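Local coordinates for protein lectin (Colocasia esculenta, PDB 5T1X) that probably binds carbohydrate, as a taro lectin related to the snowdrop (GNA) family of mannose-recognising proteins, at residues I68-D71 with D72-I76. Sequence-based numbering, arbitrary orientation.
Sequences IKDD and DFKTI
The carboxylate of Asp70 reaches forward across the turn of this beta hairpin to the amides of Asp72 and Lys74. OD1 of Asp70 accepts from Asp72 N and from Lys74 N, each 2.9 Å away; the two N-H groups come in over opposite faces of the carboxylate, and the bond from Lys74 is the straighter, at 162° against 135°. The bond from Asp72 N makes an Asx turn, and Lys74 N adds a second bond to the same oxygen. Chi1 of 73° puts CG of Asp70 between its own N and carbonyl carbon, folding the group inward over the turn. OD2 of Asp70 accepts a 2.7 Å bond from a water that also donates to OD2 of Asp72, bridging two like-charged groups.

Main-chain bonds complete the frame. Phe73 N closes the type I turn onto Asp70 O, Asp70 N donates to Lys74 O, and Ile76 N meets Ile68 O at 2.8 Å.

Lys69 and Thr75 form the non-hydrogen-bonded antiparallel pair, with side chains on the same face of the sheet. Bent at chi2, the lysine chain runs beside the carbonyl of Phe73 until NZ donates to Thr75 OG1 and to Phe73 O, both at 2.8 Å; the second bond arrives from above the carbonyl plane.

Apolar contact is modest: CG2 of Ile68 rests 3.8 Å from CB of Ile76, while CG1 of Ile76 lies against CB of Asp70.

The hairpin joins strands 66-69 and 75-78, the latter outermost in its four-stranded antiparallel sheet within the chain. Ile68 also packs on Leu58 of strand 57-60 and on Cys56, whose disulfide partner Cys34 touches Ile76.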
ATOM      1  N   ILE B  68       3.764  -0.440  18.431  1.00  6.56           N
ATOM      2  CA  ILE B  68       3.082   0.486  19.338  1.00  5.43           C
ATOM      3  C   ILE B  68       4.082   0.750  20.443  1.00 10.13           C
ATOM      4  O   ILE B  68       4.529  -0.198  21.106  1.00  9.23           O
ATOM      5  CB  ILE B  68       1.730  -0.030  19.924  1.00  7.67           C
ATOM      6  CG1 ILE B  68       0.719  -0.381  18.835  1.00  7.92           C
ATOM      7  CG2 ILE B  68       1.155   0.978  20.958  1.00  8.08           C
ATOM      8  CD1 ILE B  68      -0.557  -1.063  19.437  1.00 11.01           C
ATOM      9  N   LYS B  69       4.434   2.024  20.649  1.00  7.23           N
ATOM     10  CA  LYS B  69       5.337   2.442  21.724  1.00  7.59           C
ATOM     11  C   LYS B  69       4.586   3.310  22.685  1.00 11.81           C
ATOM     12  O   LYS B  69       3.717   4.039  22.234  1.00 10.30           O
ATOM     13  CB  LYS B  69       6.506   3.250  21.135  1.00 11.57           C
ATOM     14  CG  LYS B  69       7.548   2.436  20.379  1.00 12.86           C
ATOM     15  CD  LYS B  69       8.353   1.564  21.327  1.00 15.20           C
ATOM     16  CE  LYS B  69       9.690   1.173  20.769  1.00 12.65           C
ATOM     17  NZ  LYS B  69      10.492   0.433  21.776  1.00 13.58           N
ATOM     18  N   ASP B  70       4.929   3.298  23.988  1.00  8.44           N
ATOM     19  CA  ASP B  70       4.274   4.223  24.914  1.00  7.87           C
ATOM     20  C   ASP B  70       5.085   5.529  24.928  1.00 10.77           C
ATOM     21  O   ASP B  70       6.072   5.643  24.190  1.00 10.08           O
ATOM     22  CB  ASP B  70       4.093   3.621  26.323  1.00  9.71           C
ATOM     23  CG  ASP B  70       5.325   3.467  27.200  1.00 14.73           C
ATOM     24  OD1 ASP B  70       6.427   3.906  26.781  1.00 15.80           O
ATOM     25  OD2 ASP B  70       5.184   2.948  28.322  1.00 15.60           O
ATOM     26  N   ASP B  71       4.689   6.502  25.769  1.00  7.31           N
ATOM     27  CA  ASP B  71       5.331   7.820  25.809  1.00  7.61           C
ATOM     28  C   ASP B  71       6.830   7.764  26.106  1.00 13.40           C
ATOM     29  O   ASP B  71       7.551   8.703  25.743  1.00 13.94           O
ATOM     30  CB  ASP B  71       4.654   8.700  26.868  1.00 10.50           C
ATOM     31  CG  ASP B  71       4.969  10.178  26.727  1.00 13.37           C
ATOM     32  OD1 ASP B  71       4.815  10.721  25.595  1.00 13.81           O
ATOM     33  OD2 ASP B  71       5.325  10.799  27.741  1.00 12.25           O
ATOM     34  N   ASP B  72       7.281   6.694  26.793  1.00 11.00           N
ATOM     35  CA  ASP B  72       8.675   6.468  27.181  1.00 12.28           C
ATOM     36  C   ASP B  72       9.405   5.508  26.230  1.00 17.16           C
ATOM     37  O   ASP B  72      10.499   5.037  26.558  1.00 17.24           O
ATOM     38  CB  ASP B  72       8.720   5.931  28.614  1.00 14.33           C
ATOM     39  CG  ASP B  72       8.084   6.871  29.612  1.00 21.08           C
ATOM     40  OD1 ASP B  72       8.386   8.087  29.558  1.00 20.46           O
ATOM     41  OD2 ASP B  72       7.263   6.399  30.429  1.00 23.39           O
ATOM     42  N   PHE B  73       8.816   5.246  25.042  1.00 13.39           N
ATOM     43  CA  PHE B  73       9.347   4.353  24.004  1.00 12.69           C
ATOM     44  C   PHE B  73       9.481   2.890  24.485  1.00 16.17           C
ATOM     45  O   PHE B  73      10.328   2.143  23.983  1.00 15.63           O
ATOM     46  CB  PHE B  73      10.676   4.874  23.428  1.00 13.55           C
ATOM     47  CG  PHE B  73      10.535   6.219  22.761  1.00 14.13           C
ATOM     48  CD1 PHE B  73       9.983   6.327  21.490  1.00 16.20           C
ATOM     49  CD2 PHE B  73      10.948   7.375  23.403  1.00 15.63           C
ATOM     50  CE1 PHE B  73       9.849   7.578  20.875  1.00 16.49           C
ATOM     51  CE2 PHE B  73      10.846   8.622  22.773  1.00 17.61           C
ATOM     52  CZ  PHE B  73      10.296   8.715  21.513  1.00 15.64           C
ATOM     53  N   LYS B  74       8.594   2.463  25.401  1.00 11.60           N
ATOM     54  CA  LYS B  74       8.531   1.068  25.819  1.00 11.78           C
ATOM     55  C   LYS B  74       7.636   0.352  24.804  1.00 14.64           C
ATOM     56  O   LYS B  74       6.562   0.863  24.479  1.00 13.05           O
ATOM     57  CB  LYS B  74       7.999   0.932  27.258  1.00 15.35           C
ATOM     58  CG  LYS B  74       7.860  -0.519  27.727  1.00 28.97           C
ATOM     59  CD  LYS B  74       7.105  -0.626  29.042  1.00 39.98           C
ATOM     60  CE  LYS B  74       6.389  -1.950  29.185  1.00 55.70           C
ATOM     61  NZ  LYS B  74       7.328  -3.085  29.400  1.00 66.20           N
ATOM     62  N   THR B  75       8.081  -0.798  24.271  1.00 11.67           N
ATOM     63  CA  THR B  75       7.268  -1.540  23.301  1.00 10.79           C
ATOM     64  C   THR B  75       6.018  -2.114  23.979  1.00 14.63           C
ATOM     65  O   THR B  75       6.112  -2.825  24.982  1.00 16.38           O
ATOM     66  CB  THR B  75       8.089  -2.647  22.603  1.00 16.93           C
ATOM     67  OG1 THR B  75       9.196  -2.038  21.941  1.00 16.29           O
ATOM     68  CG2 THR B  75       7.261  -3.438  21.577  1.00 14.45           C
ATOM     69  N   ILE B  76       4.847  -1.779  23.424  1.00  9.56           N
ATOM     70  CA  ILE B  76       3.555  -2.260  23.901  1.00  8.27           C
ATOM     71  C   ILE B  76       3.081  -3.435  23.026  1.00 12.12           C
ATOM     72  O   ILE B  76       2.448  -4.374  23.520  1.00 10.85           O
ATOM     73  CB  ILE B  76       2.541  -1.078  23.899  1.00 11.44           C
ATOM     74  CG1 ILE B  76       2.991   0.061  24.851  1.00 11.39           C
ATOM     75  CG2 ILE B  76       1.112  -1.538  24.164  1.00 14.40           C
ATOM     76  CD1 ILE B  76       3.380  -0.358  26.327  1.00 17.21           C
TER
HETATM   77  O   HOH W   1       6.978   3.394  30.306  1.00 24.70           O